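Local coordinates for protein spectinomycin phosphotransferase (PDB 3I1A) that probably transfers a phosphate group from a nucleotide to the antibiotic spectinomycin, a kinase-like reaction that makes the bacterium resistant, at residues A[144-149]-A[236-241]; A[152-157]-A[287-292]; A[186-191]-A[280-285]. All coordinates share one frame; numbering follows the deposited sequence. Where two conformers were deposited one is given.

Interaction 1 (A[144-149]-A[236-241])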
loop_
_atom_site.group_PDB
_atom_site.type_symbol
_atom_site.label_atom_id
_atom_site.label_comp_id
_atom_site.label_asym_id
_atom_site.label_seq_id
_atom_site.Cartn_x
_atom_site.Cartn_y
_atom_site.Cartn_z
ATOM N N GLU A 144 3.956 -9.559 -11.522
ATOM C CA GLU A 144 5.215 -9.718 -10.803
ATOM C C GLU A 144 6.231 -10.234 -11.824
ATOM O O GLU A 144 5.982 -11.243 -12.501
ATOM C CB GLU A 144 5.085 -10.762 -9.691
ATOM C CG GLU A 144 6.370 -11.053 -8.919
ATOM C CD GLU A 144 6.932 -9.793 -8.286
ATOM O OE1 GLU A 144 6.290 -9.318 -7.327
ATOM O OE2 GLU A 144 7.979 -9.279 -8.764
ATOM N N ILE A 145 7.355 -9.536 -11.956
ATOM C CA ILE A 145 8.418 -9.993 -12.868
ATOM C C ILE A 145 9.781 -10.140 -12.181
ATOM O O ILE A 145 10.803 -10.340 -12.852
ATOM C CB ILE A 145 8.564 -9.077 -14.112
ATOM C CG1 ILE A 145 8.924 -7.653 -13.710
ATOM C CG2 ILE A 145 7.264 -9.095 -14.908
ATOM C CD1 ILE A 145 9.195 -6.759 -14.932
ATOM N N TYR A 146 9.784 -10.059 -10.849
ATOM C CA TYR A 146 10.989 -10.195 -10.041
ATOM C C TYR A 146 12.093 -9.249 -10.486
ATOM O O TYR A 146 13.265 -9.618 -10.552
ATOM C CB TYR A 146 11.452 -11.653 -10.082
ATOM C CG TYR A 146 10.410 -12.579 -9.483
ATOM C CD1 TYR A 146 10.256 -12.669 -8.107
ATOM C CD2 TYR A 146 9.522 -13.297 -10.288
ATOM C CE1 TYR A 146 9.245 -13.436 -7.539
ATOM C CE2 TYR A 146 8.497 -14.085 -9.716
ATOM C CZ TYR A 146 8.376 -14.137 -8.336
ATOM O OH TYR A 146 7.390 -14.897 -7.735
ATOM N N SER A 147 11.695 -8.018 -10.782
ATOM C CA SER A 147 12.623 -7.004 -11.246
ATOM C C SER A 147 13.802 -6.802 -10.309
ATOM O O SER A 147 13.648 -6.767 -9.093
ATOM C CB SER A 147 11.888 -5.674 -11.427
ATOM O OG SER A 147 12.812 -4.638 -11.690
ATOM N N PRO A 148 15.008 -6.672 -10.878
ATOM C CA PRO A 148 16.230 -6.464 -10.109
ATOM C C PRO A 148 16.506 -4.962 -9.907
ATOM O O PRO A 148 17.505 -4.596 -9.291
ATOM C CB PRO A 148 17.283 -7.127 -10.987
ATOM C CG PRO A 148 16.840 -6.687 -12.367
ATOM C CD PRO A 148 15.330 -7.010 -12.281
ATOM N N LYS A 149 15.605 -4.107 -10.392
ATOM C CA LYS A 149 15.769 -2.650 -10.293
ATOM C C LYS A 149 16.280 -2.137 -8.954
ATOM O O LYS A 149 17.293 -1.428 -8.889
ATOM C CB LYS A 149 14.454 -1.920 -10.602
ATOM C CG LYS A 149 14.567 -0.399 -10.398
ATOM C CD LYS A 149 13.335 0.366 -10.844
ATOM C CE LYS A 149 13.582 1.869 -10.749
ATOM N NZ LYS A 149 12.523 2.674 -11.420
ATOM N N LEU A 236 -0.972 -8.814 -10.140
ATOM C CA LEU A 236 -1.131 -10.259 -10.221
ATOM C C LEU A 236 0.226 -10.788 -9.800
ATOM O O LEU A 236 1.250 -10.417 -10.369
ATOM C CB LEU A 236 -1.465 -10.721 -11.649
ATOM C CG LEU A 236 -2.865 -10.333 -12.098
ATOM C CD1 LEU A 236 -3.080 -10.619 -13.560
ATOM C CD2 LEU A 236 -3.851 -11.115 -11.266
ATOM N N ALA A 237 0.244 -11.641 -8.775
ATOM C CA ALA A 237 1.502 -12.155 -8.291
ATOM C C ALA A 237 1.168 -13.349 -7.396
ATOM O O ALA A 237 -0.007 -13.633 -7.156
ATOM C CB ALA A 237 2.184 -11.047 -7.465
ATOM N N PRO A 238 2.188 -14.089 -6.951
ATOM C CA PRO A 238 1.971 -15.236 -6.062
ATOM C C PRO A 238 1.314 -14.674 -4.800
ATOM O O PRO A 238 1.617 -13.548 -4.397
ATOM C CB PRO A 238 3.389 -15.711 -5.759
ATOM C CG PRO A 238 4.123 -15.379 -7.031
ATOM C CD PRO A 238 3.608 -13.972 -7.321
ATOM N N LYS A 239 0.443 -15.460 -4.175
ATOM C CA LYS A 239 -0.269 -15.029 -2.980
ATOM C C LYS A 239 0.662 -14.536 -1.885
ATOM O O LYS A 239 0.252 -13.722 -1.049
ATOM C CB LYS A 239 -1.131 -16.179 -2.430
ATOM C CG LYS A 239 -0.350 -17.424 -1.959
ATOM C CD LYS A 239 -1.329 -18.476 -1.394
ATOM C CE LYS A 239 -0.593 -19.665 -0.746
ATOM N NZ LYS A 239 0.286 -20.431 -1.681
ATOM N N GLU A 240 1.900 -15.035 -1.880
ATOM C CA GLU A 240 2.866 -14.645 -0.870
ATOM C C GLU A 240 3.196 -13.143 -0.899
ATOM O O GLU A 240 3.697 -12.595 0.086
ATOM C CB GLU A 240 4.128 -15.520 -1.000
ATOM C CG GLU A 240 3.916 -17.005 -0.581
ATOM C CD GLU A 240 3.119 -17.850 -1.574
ATOM O OE1 GLU A 240 2.940 -17.453 -2.750
ATOM O OE2 GLU A 240 2.677 -18.945 -1.173
ATOM N N ARG A 241 2.903 -12.485 -2.017
ATOM C CA ARG A 241 3.086 -11.030 -2.140
ATOM C C ARG A 241 2.298 -10.346 -1.011
ATOM O O ARG A 241 2.726 -9.314 -0.454
ATOM C CB ARG A 241 2.534 -10.573 -3.480
ATOM C CG ARG A 241 2.259 -9.079 -3.594
ATOM C CD ARG A 241 3.537 -8.281 -3.747
ATOM N NE ARG A 241 4.139 -7.998 -2.444
ATOM C CZ ARG A 241 5.182 -7.198 -2.294
ATOM N NH1 ARG A 241 5.722 -6.613 -3.362
ATOM N NH2 ARG A 241 5.695 -6.997 -1.080
HETATM O O HOH W 1 6.137 -6.876 -6.284
#
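Where the chain leaves strand 142-143, Glu144 meets Leu236 and Ala237 of the neighbouring parallel strand 235-237, in a small mixed sheet of the part of the chain assigned to the aminoglycoside phosphotransferase family, whose fold is related to that of protein kinases. The amide of Glu144 continues the strand pairing: Glu144 N donates to Leu236 O over 3.1 Å, at 150° about the hydrogen. Leu236 is also paired through its backbone with Arg142, so the bond extends an existing strand pair into the loop.

Of the residues in this contact, Glu144 has the most surface buried, 67 Å², yet its across-contact packing is made by CB, which lies 3.7 Å from Ala237 CB. With CG anti to the backbone N (chi1 177°) and a bend at chi2, the carboxylate folds back over its own loop. Glu144 OE2 accepts from Tyr146 N through its anti lone pair at 2.9 Å, while Glu144 OE1 has Tyr280 OH of helix 274-297 as a further partner and takes a bond from a water that bridges to Arg241 NH1. Glu144 and Arg241 are linked by this water and form no direct salt bridge; their opposite charges probably attract across it.

Pro238 buries 34 Å². Its ring and Tyr146 come from opposite directions, the phenol backed on one face by Glu144 CG, and the packing ends with Tyr146 OH against Pro238 CG at 3.4 Å.

Interaction 2 (A[152-157]-A[287-292])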
loop_
_atom_site.group_PDB
_atom_site.type_symbol
_atom_site.label_atom_id
_atom_site.label_comp_id
_atom_site.label_asym_id
_atom_site.label_seq_id
_atom_site.Cartn_x
_atom_site.Cartn_y
_atom_site.Cartn_z
ATOM N N GLU A 152 19.683 -3.494 -7.738
ATOM C CA GLU A 152 20.772 -2.804 -8.426
ATOM C C GLU A 152 21.037 -1.450 -7.789
ATOM O O GLU A 152 22.193 -1.085 -7.569
ATOM C CB GLU A 152 20.448 -2.630 -9.918
ATOM C CG GLU A 152 20.337 -3.957 -10.665
ATOM C CD GLU A 152 20.002 -3.794 -12.139
ATOM O OE1 GLU A 152 19.217 -2.887 -12.492
ATOM O OE2 GLU A 152 20.511 -4.590 -12.950
ATOM N N ILE A 153 19.973 -0.715 -7.480
ATOM C CA ILE A 153 20.136 0.599 -6.858
ATOM C C ILE A 153 20.859 0.488 -5.524
ATOM O O ILE A 153 21.749 1.289 -5.227
ATOM C CB ILE A 153 18.777 1.285 -6.643
ATOM C CG1 ILE A 153 18.223 1.746 -7.988
ATOM C CG2 ILE A 153 18.929 2.495 -5.718
ATOM C CD1 ILE A 153 16.745 2.096 -7.946
ATOM N N VAL A 154 20.509 -0.496 -4.705
ATOM C CA VAL A 154 21.193 -0.597 -3.428
ATOM C C VAL A 154 22.668 -0.944 -3.660
ATOM O O VAL A 154 23.535 -0.499 -2.917
ATOM C CB VAL A 154 20.546 -1.651 -2.476
ATOM C CG1 VAL A 154 21.340 -1.752 -1.212
ATOM C CG2 VAL A 154 19.097 -1.233 -2.133
ATOM N N ARG A 155 22.964 -1.731 -4.693
ATOM C CA ARG A 155 24.375 -2.049 -4.927
ATOM C C ARG A 155 25.116 -0.796 -5.367
ATOM O O ARG A 155 26.305 -0.656 -5.075
ATOM C CB ARG A 155 24.551 -3.152 -5.989
ATOM C CG ARG A 155 24.006 -4.486 -5.539
ATOM C CD ARG A 155 24.458 -5.630 -6.425
ATOM N NE ARG A 155 23.624 -6.805 -6.217
ATOM C CZ ARG A 155 22.603 -7.129 -7.011
ATOM N NH1 ARG A 155 22.311 -6.373 -8.060
ATOM N NH2 ARG A 155 21.866 -8.203 -6.755
ATOM N N SER A 156 24.431 0.105 -6.072
ATOM C CA SER A 156 25.090 1.333 -6.511
ATOM C C SER A 156 25.482 2.176 -5.301
ATOM O O SER A 156 26.373 3.021 -5.406
ATOM C CB SER A 156 24.193 2.154 -7.441
ATOM O OG SER A 156 23.097 2.730 -6.743
ATOM N N PHE A 157 24.838 1.949 -4.154
ATOM C CA PHE A 157 25.167 2.712 -2.938
ATOM C C PHE A 157 26.496 2.289 -2.325
ATOM O O PHE A 157 27.172 3.099 -1.696
ATOM C CB PHE A 157 24.112 2.536 -1.824
ATOM C CG PHE A 157 22.743 3.097 -2.137
ATOM C CD1 PHE A 157 22.520 3.928 -3.241
ATOM C CD2 PHE A 157 21.675 2.806 -1.292
ATOM C CE1 PHE A 157 21.265 4.451 -3.490
ATOM C CE2 PHE A 157 20.402 3.334 -1.538
ATOM C CZ PHE A 157 20.199 4.155 -2.636
ATOM N N GLU A 287 13.725 -2.566 -1.413
ATOM C CA GLU A 287 13.001 -1.491 -2.093
ATOM C C GLU A 287 13.029 -0.212 -1.244
ATOM O O GLU A 287 13.275 0.877 -1.752
ATOM C CB GLU A 287 11.544 -1.928 -2.369
ATOM C CG GLU A 287 11.327 -2.556 -3.747
ATOM C CD GLU A 287 10.123 -3.497 -3.832
ATOM O OE1 GLU A 287 9.050 -3.148 -3.297
ATOM O OE2 GLU A 287 10.262 -4.580 -4.449
ATOM N N ASP A 288 12.769 -0.358 0.050
ATOM C CA ASP A 288 12.782 0.779 0.981
ATOM C C ASP A 288 14.217 1.304 1.210
ATOM O O ASP A 288 14.417 2.505 1.376
ATOM C CB ASP A 288 12.188 0.396 2.346
ATOM C CG ASP A 288 10.658 0.435 2.363
ATOM O OD1 ASP A 288 10.063 1.015 1.446
ATOM O OD2 ASP A 288 10.069 -0.104 3.319
ATOM N N ILE A 289 15.217 0.426 1.225
ATOM C CA ILE A 289 16.582 0.915 1.447
ATOM C C ILE A 289 16.939 1.778 0.241
ATOM O O ILE A 289 17.616 2.808 0.356
ATOM C CB ILE A 289 17.606 -0.275 1.603
ATOM C CG1 ILE A 289 17.419 -0.938 2.970
ATOM C CG2 ILE A 289 19.045 0.234 1.500
ATOM C CD1 ILE A 289 18.191 -2.232 3.162
ATOM N N ALA A 290 16.490 1.357 -0.937
ATOM C CA ALA A 290 16.786 2.096 -2.148
ATOM C C ALA A 290 16.134 3.475 -2.144
ATOM O O ALA A 290 16.771 4.474 -2.467
ATOM C CB ALA A 290 16.332 1.289 -3.386
ATOM N N VAL A 291 14.853 3.519 -1.785
ATOM C CA VAL A 291 14.090 4.756 -1.761
ATOM C C VAL A 291 14.518 5.719 -0.659
ATOM O O VAL A 291 14.859 6.887 -0.935
ATOM C CB VAL A 291 12.564 4.448 -1.652
ATOM C CG1 VAL A 291 11.795 5.717 -1.404
ATOM C CG2 VAL A 291 12.067 3.789 -2.959
ATOM N N TYR A 292 14.530 5.243 0.581
ATOM C CA TYR A 292 14.914 6.123 1.682
ATOM C C TYR A 292 16.419 6.353 1.705
ATOM O O TYR A 292 16.888 7.443 2.053
ATOM C CB TYR A 292 14.368 5.571 3.000
ATOM C CG TYR A 292 12.846 5.513 2.975
ATOM C CD1 TYR A 292 12.177 4.416 2.432
ATOM C CD2 TYR A 292 12.084 6.568 3.455
ATOM C CE1 TYR A 292 10.789 4.374 2.367
ATOM C CE2 TYR A 292 10.687 6.537 3.399
ATOM C CZ TYR A 292 10.053 5.438 2.853
ATOM O OH TYR A 292 8.681 5.407 2.798
#
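Apolar contacts between Ile153, Val154, Ile289 and Ala290 make up most of this crossing of helices 149-157 and 274-297. Ala290, at 66 Å² the residue with the most surface buried, supplies the small side chain at the centre: the closest pair of CA atoms, Val154 and Ala290, stands 5.3 Å apart, and the segment axes approach to 8.8 Å. Ala290 CB receives two branched side chains, Ile153 CG2 at 3.7 Å and Val154 CG2 at 3.9 Å. The same Val154 methyl also touches Ile289 CG2, likewise at 3.9 Å, the two side chains crossing at about a right angle. A chi1 of 177° sets Val154 CG2 beside the backbone N, where it reaches both Ile289 and Ala290, while CG1 also touches Ile289 CG2.

A second kind of contact sets an aromatic edge against backbone carbonyls. Phe157 CE2 lies 3.4 Å from Ile289 O and its neighbour CZ equally far from Ala290 O, both oxygens in the plane of the ring, consistent with weak C-H...O attraction. One face of this ring rests on its own helix, over Ile153 O.

No hydrogen bond or salt bridge joins the two segments. Ile185 and Val189 of helix 182-198 also pack on Val154. The two segments cross at 54°, with Ala290 allowing the close approach, a packing of helices within the helical C-terminal lobe of a kinase-like phosphotransferase.

Interaction 3 (A[186-191]-A[280-285]). With DMS (dimethyl sulfoxide), chain D.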
loop_
_atom_site.group_PDB
_atom_site.type_symbol
_atom_site.label_atom_id
_atom_site.label_comp_id
_atom_site.label_asym_id
_atom_site.label_seq_id
_atom_site.Cartn_x
_atom_site.Cartn_y
_atom_site.Cartn_z
ATOM N N HIS A 186 23.887 -6.103 2.929
ATOM C CA HIS A 186 24.306 -6.944 1.824
ATOM C C HIS A 186 23.506 -8.249 1.879
ATOM O O HIS A 186 23.103 -8.778 0.844
ATOM C CB HIS A 186 25.815 -7.214 1.921
ATOM C CG HIS A 186 26.661 -6.082 1.416
ATOM N ND1 HIS A 186 27.346 -6.145 0.223
ATOM C CD2 HIS A 186 26.910 -4.852 1.929
ATOM C CE1 HIS A 186 27.982 -5.003 0.021
ATOM N NE2 HIS A 186 27.733 -4.201 1.039
ATOM N N ARG A 187 23.259 -8.756 3.081
ATOM C CA ARG A 187 22.494 -9.998 3.227
ATOM C C ARG A 187 21.069 -9.838 2.673
ATOM O O ARG A 187 20.542 -10.740 2.008
ATOM C CB ARG A 187 22.456 -10.436 4.701
ATOM C CG ARG A 187 21.625 -11.704 4.966
ATOM C CD ARG A 187 21.690 -12.147 6.425
ATOM N NE ARG A 187 20.747 -13.228 6.726
ATOM C CZ ARG A 187 20.722 -13.905 7.867
ATOM N NH1 ARG A 187 21.593 -13.630 8.827
ATOM N NH2 ARG A 187 19.804 -14.847 8.063
ATOM N N LEU A 188 20.435 -8.694 2.938
ATOM C CA LEU A 188 19.084 -8.462 2.418
ATOM C C LEU A 188 19.103 -8.507 0.899
ATOM O O LEU A 188 18.264 -9.163 0.278
ATOM C CB LEU A 188 18.544 -7.096 2.892
ATOM C CG LEU A 188 18.168 -7.068 4.380
ATOM C CD1 LEU A 188 18.227 -5.655 4.917
ATOM C CD2 LEU A 188 16.774 -7.684 4.564
ATOM N N VAL A 189 20.060 -7.803 0.293
ATOM C CA VAL A 189 20.181 -7.749 -1.167
ATOM C C VAL A 189 20.533 -9.103 -1.791
ATOM O O VAL A 189 19.912 -9.543 -2.763
ATOM C CB VAL A 189 21.299 -6.753 -1.608
ATOM C CG1 VAL A 189 21.502 -6.822 -3.127
ATOM C CG2 VAL A 189 20.915 -5.318 -1.189
ATOM N N ASP A 190 21.545 -9.745 -1.226
ATOM C CA ASP A 190 22.022 -11.018 -1.747
ATOM C C ASP A 190 21.016 -12.136 -1.544
ATOM O O ASP A 190 20.970 -13.097 -2.346
ATOM C CB ASP A 190 23.355 -11.386 -1.093
ATOM C CG ASP A 190 24.466 -10.368 -1.403
ATOM O OD1 ASP A 190 24.319 -9.565 -2.344
ATOM O OD2 ASP A 190 25.500 -10.409 -0.705
ATOM N N THR A 191 20.207 -12.032 -0.486
ATOM C CA THR A 191 19.206 -13.074 -0.249
ATOM C C THR A 191 18.048 -12.885 -1.203
ATOM O O THR A 191 17.532 -13.861 -1.758
ATOM C CB THR A 191 18.682 -13.068 1.192
ATOM O OG1 THR A 191 19.738 -13.457 2.073
ATOM C CG2 THR A 191 17.520 -14.058 1.334
ATOM N N TYR A 280 9.863 -12.024 -0.771
ATOM C CA TYR A 280 9.167 -10.752 -0.638
ATOM C C TYR A 280 9.566 -9.952 0.590
ATOM O O TYR A 280 9.708 -8.743 0.502
ATOM C CB TYR A 280 7.648 -10.956 -0.649
ATOM C CG TYR A 280 7.087 -11.072 -2.047
ATOM C CD1 TYR A 280 7.241 -10.030 -2.961
ATOM C CD2 TYR A 280 6.396 -12.216 -2.457
ATOM C CE1 TYR A 280 6.721 -10.119 -4.244
ATOM C CE2 TYR A 280 5.870 -12.312 -3.725
ATOM C CZ TYR A 280 6.029 -11.262 -4.622
ATOM O OH TYR A 280 5.469 -11.305 -5.885
ATOM N N ARG A 281 9.753 -10.614 1.729
ATOM C CA ARG A 281 10.136 -9.892 2.946
ATOM C C ARG A 281 11.509 -9.261 2.791
ATOM O O ARG A 281 11.726 -8.149 3.271
ATOM C CB ARG A 281 10.130 -10.812 4.155
ATOM C CG ARG A 281 8.738 -11.255 4.517
ATOM C CD ARG A 281 8.756 -12.118 5.761
ATOM N NE ARG A 281 7.393 -12.332 6.230
ATOM C CZ ARG A 281 7.052 -13.223 7.152
ATOM N NH1 ARG A 281 7.972 -13.998 7.714
ATOM N NH2 ARG A 281 5.776 -13.340 7.510
ATOM N N HIS A 282 12.439 -9.947 2.129
ATOM C CA HIS A 282 13.758 -9.349 1.919
ATOM C C HIS A 282 13.681 -8.264 0.850
ATOM O O HIS A 282 14.215 -7.171 1.029
ATOM C CB HIS A 282 14.800 -10.418 1.498
ATOM C CG HIS A 282 15.230 -11.333 2.613
ATOM N ND1 HIS A 282 14.430 -12.341 3.107
ATOM C CD2 HIS A 282 16.364 -11.360 3.352
ATOM C CE1 HIS A 282 15.051 -12.951 4.101
ATOM N NE2 HIS A 282 16.228 -12.374 4.272
ATOM N N GLU A 283 13.003 -8.549 -0.258
ATOM C CA GLU A 283 12.900 -7.591 -1.356
ATOM C C GLU A 283 12.156 -6.307 -1.000
ATOM O O GLU A 283 12.512 -5.227 -1.469
ATOM C CB GLU A 283 12.238 -8.261 -2.568
ATOM C CG GLU A 283 11.935 -7.341 -3.744
ATOM C CD GLU A 283 13.155 -6.706 -4.406
ATOM O OE1 GLU A 283 14.288 -7.219 -4.260
ATOM O OE2 GLU A 283 12.966 -5.687 -5.100
ATOM N N ARG A 284 11.110 -6.399 -0.182
ATOM C CA ARG A 284 10.412 -5.170 0.180
ATOM C C ARG A 284 11.357 -4.256 0.969
ATOM O O ARG A 284 11.300 -3.037 0.816
ATOM C CB ARG A 284 9.178 -5.461 1.026
ATOM C CG ARG A 284 8.264 -4.242 1.158
ATOM C CD ARG A 284 7.003 -4.594 1.967
ATOM N NE ARG A 284 6.114 -3.438 2.062
ATOM C CZ ARG A 284 6.222 -2.484 2.983
ATOM N NH1 ARG A 284 7.182 -2.549 3.911
ATOM N NH2 ARG A 284 5.384 -1.448 2.955
ATOM N N ILE A 285 12.222 -4.841 1.800
ATOM C CA ILE A 285 13.174 -4.018 2.576
ATOM C C ILE A 285 14.205 -3.409 1.619
ATOM O O ILE A 285 14.587 -2.238 1.748
ATOM C CB ILE A 285 13.860 -4.847 3.685
ATOM C CG1 ILE A 285 12.791 -5.374 4.643
ATOM C CG2 ILE A 285 14.863 -3.996 4.462
ATOM C CD1 ILE A 285 13.271 -6.404 5.644
HETATM S S DMS D . 23.227 -10.530 9.988
HETATM O O DMS D . 23.825 -11.816 10.432
HETATM C C1 DMS D . 23.953 -9.247 10.936
HETATM C C2 DMS D . 23.773 -10.155 8.342
HETATM O O HOH W 2 18.621 -13.959 4.896
#
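A water molecule is gripped by three side chains from both helices: it accepts from Arg187 NE, donates to Thr191 OG1, and is hydrogen-bonded to His282 NE2 at 2.9 Å. On the other ring nitrogen, His282 ND1 is bonded to Ser278 O one turn earlier.

Arg187 O accepts two bonds, from Thr191 N and from Thr191 OG1, each 2.8 Å long and arriving from opposite faces of the carbonyl plane. The hydroxyl bond helps fix the rotation of Thr191, with OG1 beside the backbone N (chi1 -67°), which leaves CG2 anti to it and turned to His282. This methyl stands over the centre of the imidazole, 3.6 Å from the ring centroid and 11° off its normal, a CH-pi contact.

These contacts join helices 182-198 and 274-297 of the helical lobe; segments 186-191 and 280-285 of these helices cross at -122°, their axes 8.5 Å apart. Leu188 lies across both His282 and Ile285 at about right angles; its CD1 meets Ile285 CG2 at 3.8 Å, and helix 322-329 covers Leu188 through Phe327. At the exposed end, the extended Arg187 makes a weak bond from NH1 to the oxygen of a dimethyl sulfoxide, probably from the crystallisation liquor.

How the interactions relate
Helix 274-297 is shared by interactions 2 and 3, whose centres lie about 11 Å apart. Between them Val154 CG1 meets Val189 CG2 at 3.6 Å and Ile289 CD1 meets Leu188 CD1 at 3.8 Å, so helices 149-157, 182-198 and 274-297 pack against one another, largely through apolar side chains. Interaction 1 joins through Tyr280, on the same long helix: its OH lies 2.6 Å from Glu144 OE1, a probable hydrogen bond, and its ring packs on Arg241, with centres of interactions 1 and 3 about 13 Å apart. Segments 144-149 and 152-157 nearly adjoin in sequence. All three contacts lie away from the nucleotide and magnesium sites.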